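Local coordinates for protein 5-carboxymethyl-2-hydroxymuconate semialdehyde dehydrogenase (Thermus thermophilus, PDB 2D4E) that probably catalyses the NAD-dependent oxidation of 5-carboxymethyl-2-hydroxymuconate semialdehyde to the corresponding acid, as a member of the aldehyde dehydrogenase family, at residues H264-S276 and G480-F494. Numbering follows the deposited sequence.
Sequences HLKRLSPELGGKS and GSGDRREGGTYALDF. With NAD (nicotinamide-adenine-dinucleotide), chain K.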
# COMPACT_ATOMS: atom_id res chain seq x y z
N HIS C 264 23.36 7.09 -22.85
CA HIS C 264 22.58 5.87 -22.92
C HIS C 264 21.33 5.96 -22.04
O HIS C 264 20.69 4.97 -21.72
CB HIS C 264 23.46 4.71 -22.46
CG HIS C 264 24.54 4.45 -23.48
ND1 HIS C 264 25.84 4.77 -23.29
CD2 HIS C 264 24.40 3.87 -24.75
CE1 HIS C 264 26.48 4.39 -24.41
NE2 HIS C 264 25.64 3.85 -25.30
N LEU C 265 20.99 7.18 -21.64
CA LEU C 265 19.83 7.43 -20.79
C LEU C 265 19.78 6.42 -19.65
O LEU C 265 18.75 5.79 -19.41
CB LEU C 265 18.55 7.34 -21.63
CG LEU C 265 18.40 8.44 -22.68
CD1 LEU C 265 17.25 8.11 -23.62
CD2 LEU C 265 18.16 9.78 -21.99
N LYS C 266 20.89 6.27 -18.94
CA LYS C 266 20.94 5.33 -17.84
C LYS C 266 20.16 5.82 -16.62
O LYS C 266 20.04 7.02 -16.40
CB LYS C 266 22.39 5.06 -17.44
CG LYS C 266 23.20 4.41 -18.55
CD LYS C 266 24.51 3.87 -18.03
CE LYS C 266 25.24 3.08 -19.10
NZ LYS C 266 26.46 2.45 -18.52
N ARG C 267 19.62 4.87 -15.86
CA ARG C 267 18.88 5.19 -14.64
C ARG C 267 19.93 5.28 -13.53
O ARG C 267 20.73 4.37 -13.35
CB ARG C 267 17.88 4.07 -14.34
CG ARG C 267 16.94 4.36 -13.19
CD ARG C 267 15.96 3.19 -13.00
NE ARG C 267 15.41 2.76 -14.28
CZ ARG C 267 14.60 1.71 -14.44
NH1 ARG C 267 14.24 0.98 -13.40
NH2 ARG C 267 14.17 1.41 -15.66
N LEU C 268 19.90 6.38 -12.77
CA LEU C 268 20.87 6.59 -11.70
C LEU C 268 20.23 6.72 -10.31
O LEU C 268 19.16 7.32 -10.16
CB LEU C 268 21.69 7.85 -12.02
CG LEU C 268 22.75 8.38 -11.04
CD1 LEU C 268 23.80 7.31 -10.74
CD2 LEU C 268 23.42 9.61 -11.66
N SER C 269 20.90 6.15 -9.31
CA SER C 269 20.45 6.19 -7.92
C SER C 269 21.61 6.74 -7.09
O SER C 269 22.32 5.98 -6.42
CB SER C 269 20.08 4.79 -7.44
OG SER C 269 19.71 4.81 -6.08
N PRO C 270 21.80 8.06 -7.11
CA PRO C 270 22.89 8.69 -6.37
C PRO C 270 22.66 9.07 -4.91
O PRO C 270 21.66 9.68 -4.56
CB PRO C 270 23.22 9.91 -7.22
CG PRO C 270 21.85 10.36 -7.63
CD PRO C 270 21.13 9.05 -7.98
N GLU C 271 23.63 8.69 -4.08
CA GLU C 271 23.65 9.02 -2.66
C GLU C 271 24.93 9.84 -2.61
O GLU C 271 26.04 9.30 -2.64
CB GLU C 271 23.76 7.75 -1.82
CG GLU C 271 22.51 6.86 -1.90
CD GLU C 271 22.67 5.55 -1.16
OE1 GLU C 271 23.82 5.09 -1.03
OE2 GLU C 271 21.65 4.97 -0.73
N LEU C 272 24.77 11.16 -2.58
CA LEU C 272 25.91 12.06 -2.63
C LEU C 272 26.30 12.74 -1.32
O LEU C 272 26.02 12.23 -0.23
CB LEU C 272 25.65 13.09 -3.74
CG LEU C 272 25.10 12.43 -5.04
CD1 LEU C 272 24.70 13.50 -6.03
CD2 LEU C 272 26.16 11.50 -5.65
N GLY C 273 26.95 13.90 -1.43
CA GLY C 273 27.43 14.62 -0.26
C GLY C 273 26.42 15.11 0.75
O GLY C 273 25.21 15.03 0.55
N GLY C 274 26.92 15.63 1.87
CA GLY C 274 26.05 16.14 2.90
C GLY C 274 26.75 17.15 3.80
O GLY C 274 27.98 17.23 3.83
N LYS C 275 25.94 17.93 4.51
CA LYS C 275 26.43 18.93 5.45
C LYS C 275 25.27 19.02 6.44
O LYS C 275 24.74 20.10 6.71
CB LYS C 275 26.65 20.29 4.78
CG LYS C 275 27.43 21.29 5.65
CD LYS C 275 28.92 20.93 5.68
CE LYS C 275 29.67 21.75 6.71
NZ LYS C 275 31.11 21.35 6.80
N SER C 276 24.89 17.86 6.95
CA SER C 276 23.77 17.72 7.87
C SER C 276 23.91 18.52 9.15
O SER C 276 24.95 18.51 9.80
CB SER C 276 23.57 16.24 8.19
OG SER C 276 23.47 15.48 6.99
N GLY C 480 21.43 18.72 -3.37
CA GLY C 480 22.71 18.17 -3.80
C GLY C 480 23.13 16.87 -3.13
O GLY C 480 24.24 16.39 -3.36
N SER C 481 22.26 16.29 -2.32
CA SER C 481 22.62 15.04 -1.63
C SER C 481 22.19 13.80 -2.39
O SER C 481 22.38 12.68 -1.91
CB SER C 481 22.03 15.02 -0.22
OG SER C 481 22.69 15.96 0.60
N GLY C 482 21.62 13.99 -3.58
CA GLY C 482 21.21 12.84 -4.37
C GLY C 482 19.74 12.78 -4.70
O GLY C 482 19.00 13.76 -4.57
N ASP C 483 19.32 11.61 -5.14
CA ASP C 483 17.94 11.39 -5.52
C ASP C 483 17.64 9.89 -5.41
O ASP C 483 18.56 9.08 -5.28
CB ASP C 483 17.71 11.89 -6.95
CG ASP C 483 16.26 11.81 -7.37
OD1 ASP C 483 15.38 12.20 -6.58
OD2 ASP C 483 16.01 11.37 -8.51
N ARG C 484 16.36 9.54 -5.46
CA ARG C 484 15.93 8.15 -5.36
C ARG C 484 16.10 7.69 -3.92
O ARG C 484 16.69 8.40 -3.09
CB ARG C 484 16.78 7.25 -6.26
CG ARG C 484 16.79 7.63 -7.73
CD ARG C 484 15.68 6.93 -8.46
NE ARG C 484 15.78 7.11 -9.90
CZ ARG C 484 14.93 6.58 -10.77
NH1 ARG C 484 13.93 5.82 -10.33
NH2 ARG C 484 15.07 6.80 -12.07
N ARG C 485 15.61 6.50 -3.62
CA ARG C 485 15.71 5.97 -2.27
C ARG C 485 16.10 4.50 -2.25
O ARG C 485 15.84 3.77 -3.21
CB ARG C 485 14.38 6.15 -1.54
CG ARG C 485 13.97 7.61 -1.31
CD ARG C 485 14.72 8.23 -0.14
NE ARG C 485 14.31 9.62 0.06
CZ ARG C 485 14.81 10.66 -0.60
NH1 ARG C 485 15.75 10.49 -1.52
NH2 ARG C 485 14.35 11.88 -0.36
N GLU C 486 16.74 4.10 -1.16
CA GLU C 486 17.14 2.71 -0.94
C GLU C 486 16.38 2.29 0.32
O GLU C 486 15.86 3.15 1.04
CB GLU C 486 18.65 2.59 -0.69
CG GLU C 486 19.53 2.70 -1.93
CD GLU C 486 19.40 1.52 -2.87
OE1 GLU C 486 18.80 0.49 -2.49
OE2 GLU C 486 19.89 1.60 -4.01
N GLY C 487 16.30 0.99 0.57
CA GLY C 487 15.61 0.51 1.75
C GLY C 487 14.30 -0.21 1.46
O GLY C 487 13.36 0.39 0.94
N GLY C 488 14.25 -1.50 1.79
CA GLY C 488 13.05 -2.29 1.57
C GLY C 488 12.37 -2.13 0.22
O GLY C 488 13.00 -2.24 -0.83
N THR C 489 11.07 -1.87 0.25
CA THR C 489 10.29 -1.71 -0.97
C THR C 489 10.65 -0.45 -1.76
O THR C 489 10.41 -0.39 -2.97
CB THR C 489 8.78 -1.66 -0.65
OG1 THR C 489 8.52 -0.57 0.25
CG2 THR C 489 8.34 -2.95 -0.00
N TYR C 490 11.22 0.55 -1.10
CA TYR C 490 11.58 1.78 -1.81
C TYR C 490 12.67 1.54 -2.83
O TYR C 490 12.73 2.23 -3.85
CB TYR C 490 12.01 2.86 -0.82
CG TYR C 490 10.92 3.19 0.17
CD1 TYR C 490 10.87 2.57 1.42
CD2 TYR C 490 9.89 4.06 -0.19
CE1 TYR C 490 9.81 2.82 2.30
CE2 TYR C 490 8.84 4.32 0.68
CZ TYR C 490 8.80 3.70 1.91
OH TYR C 490 7.75 3.97 2.76
N ALA C 491 13.53 0.57 -2.57
CA ALA C 491 14.61 0.22 -3.48
C ALA C 491 14.03 -0.34 -4.78
O ALA C 491 14.62 -0.19 -5.85
CB ALA C 491 15.54 -0.81 -2.83
N LEU C 492 12.86 -0.98 -4.69
CA LEU C 492 12.21 -1.57 -5.86
C LEU C 492 11.97 -0.60 -6.99
O LEU C 492 12.06 -0.97 -8.16
CB LEU C 492 10.86 -2.18 -5.48
CG LEU C 492 10.81 -3.57 -4.84
CD1 LEU C 492 9.36 -3.89 -4.52
CD2 LEU C 492 11.39 -4.62 -5.79
N ASP C 493 11.66 0.64 -6.65
CA ASP C 493 11.39 1.65 -7.67
C ASP C 493 12.56 1.91 -8.58
O ASP C 493 12.38 2.41 -9.70
CB ASP C 493 10.92 2.94 -7.02
CG ASP C 493 9.43 2.94 -6.75
OD1 ASP C 493 8.66 3.01 -7.73
OD2 ASP C 493 9.04 2.84 -5.56
N PHE C 494 13.76 1.59 -8.12
CA PHE C 494 14.94 1.79 -8.95
C PHE C 494 15.39 0.51 -9.64
O PHE C 494 15.68 0.53 -10.84
CB PHE C 494 16.10 2.35 -8.12
CG PHE C 494 17.41 2.39 -8.86
CD1 PHE C 494 18.37 1.40 -8.65
CD2 PHE C 494 17.68 3.40 -9.77
CE1 PHE C 494 19.58 1.41 -9.35
CE2 PHE C 494 18.89 3.43 -10.48
CZ PHE C 494 19.84 2.43 -10.27
PA NAD K . 34.28 9.90 -5.04
O1A NAD K . 35.40 10.49 -5.76
O2A NAD K . 32.98 10.36 -5.57
O5B NAD K . 34.25 8.28 -5.08
C5B NAD K . 33.05 7.46 -5.27
C4B NAD K . 33.31 6.53 -6.44
O4B NAD K . 33.31 7.40 -7.60
C3B NAD K . 34.71 5.87 -6.45
O3B NAD K . 34.60 4.43 -6.57
C2B NAD K . 35.40 6.54 -7.65
O2B NAD K . 36.37 5.70 -8.31
C1B NAD K . 34.21 6.90 -8.52
N9A NAD K . 34.51 7.96 -9.46
C8A NAD K . 35.25 9.12 -9.28
N7A NAD K . 35.33 9.89 -10.39
C5A NAD K . 34.58 9.17 -11.32
C6A NAD K . 34.26 9.43 -12.70
N6A NAD K . 34.69 10.52 -13.36
N1A NAD K . 33.47 8.49 -13.34
C2A NAD K . 33.04 7.36 -12.66
N3A NAD K . 33.28 7.04 -11.39
C4A NAD K . 34.06 7.98 -10.77
O3 NAD K . 34.46 10.26 -3.57
PN NAD K . 34.69 9.53 -2.18
O1N NAD K . 35.89 10.16 -1.59
O2N NAD K . 34.76 8.08 -2.40
O5D NAD K . 33.40 10.13 -1.56
C5D NAD K . 33.10 10.32 -0.20
C4D NAD K . 31.77 10.98 -0.43
O4D NAD K . 30.70 10.01 -0.53
C3D NAD K . 31.37 12.07 0.54
O3D NAD K . 30.94 13.28 -0.12
C2D NAD K . 30.26 11.37 1.33
O2D NAD K . 29.36 12.33 1.90
C1D NAD K . 29.66 10.47 0.27
N1N NAD K . 28.89 9.35 0.83
C2N NAD K . 27.52 9.51 0.70
C3N NAD K . 26.73 8.49 1.22
C7N NAD K . 25.21 8.56 1.16
O7N NAD K . 24.58 7.63 1.63
N7N NAD K . 24.60 9.63 0.62
C4N NAD K . 27.32 7.31 1.87
C5N NAD K . 28.75 7.29 1.92
C6N NAD K . 29.59 8.25 1.43
O HOH W 1 17.84 8.40 -13.05
O HOH W 2 17.65 10.00 -10.46
O HOH W 3 17.93 3.10 -5.39
O HOH W 4 19.71 6.96 -4.12
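Glu271 and Gly482 form a single antiparallel bridge between strand 267-271 and the loop leading to helix 488-494. Leu272 N donates to Ser481 O at 2.9 Å, and Asp483 N donates to Pro270 O. Ser481 OG donates to Gly273 O at 2.7 Å. A side chain at Gly482 would clash with Pro270 O.

The nonpolar packing centres on Phe494. Ser269 CB sits over the middle of its ring, 3.5 Å from the centroid, in a CH-pi contact. Arg267 CG, anti to its backbone N (chi1 -173°), reaches Phe494 CE2 and one face of the Arg484 guanidinium.

Arg267 NH1 donates to Phe494 O at 3.0 Å, from above the carbonyl plane. Its NH2 pairs with Asp497 and its NE with Asp483 of the second subunit. A leucine in place of Arg267 would probably leave Phe494 O without this donor, cost Asp497 this salt bridge, and leave Asp483 of the second subunit with Arg484 alone of the two arginines. Arg484 makes a weak bond to Leu268 O and a salt bridge to that same Asp483; these intersubunit pairs are reciprocal. Water 3 links Ser269 OG, whose main polar partner is Arg182, to Arg485 O and, weakly, to Glu486 OE2. Arg182 bridges the carboxylates of Glu271 and Glu486, and Tyr495 OH also bonds Glu486 OE2.

NAD N7N donates to Leu272 O at 3.1 Å; Glu271, Leu272 and Gly273 are part of the NAD pocket. Strand 267-271 is an outermost strand of the parallel sheet in the Rossmann-like NAD-binding domain. It pairs with strand 244-248, which Phe494 also touches, while Glu486 packs on helix 175-188.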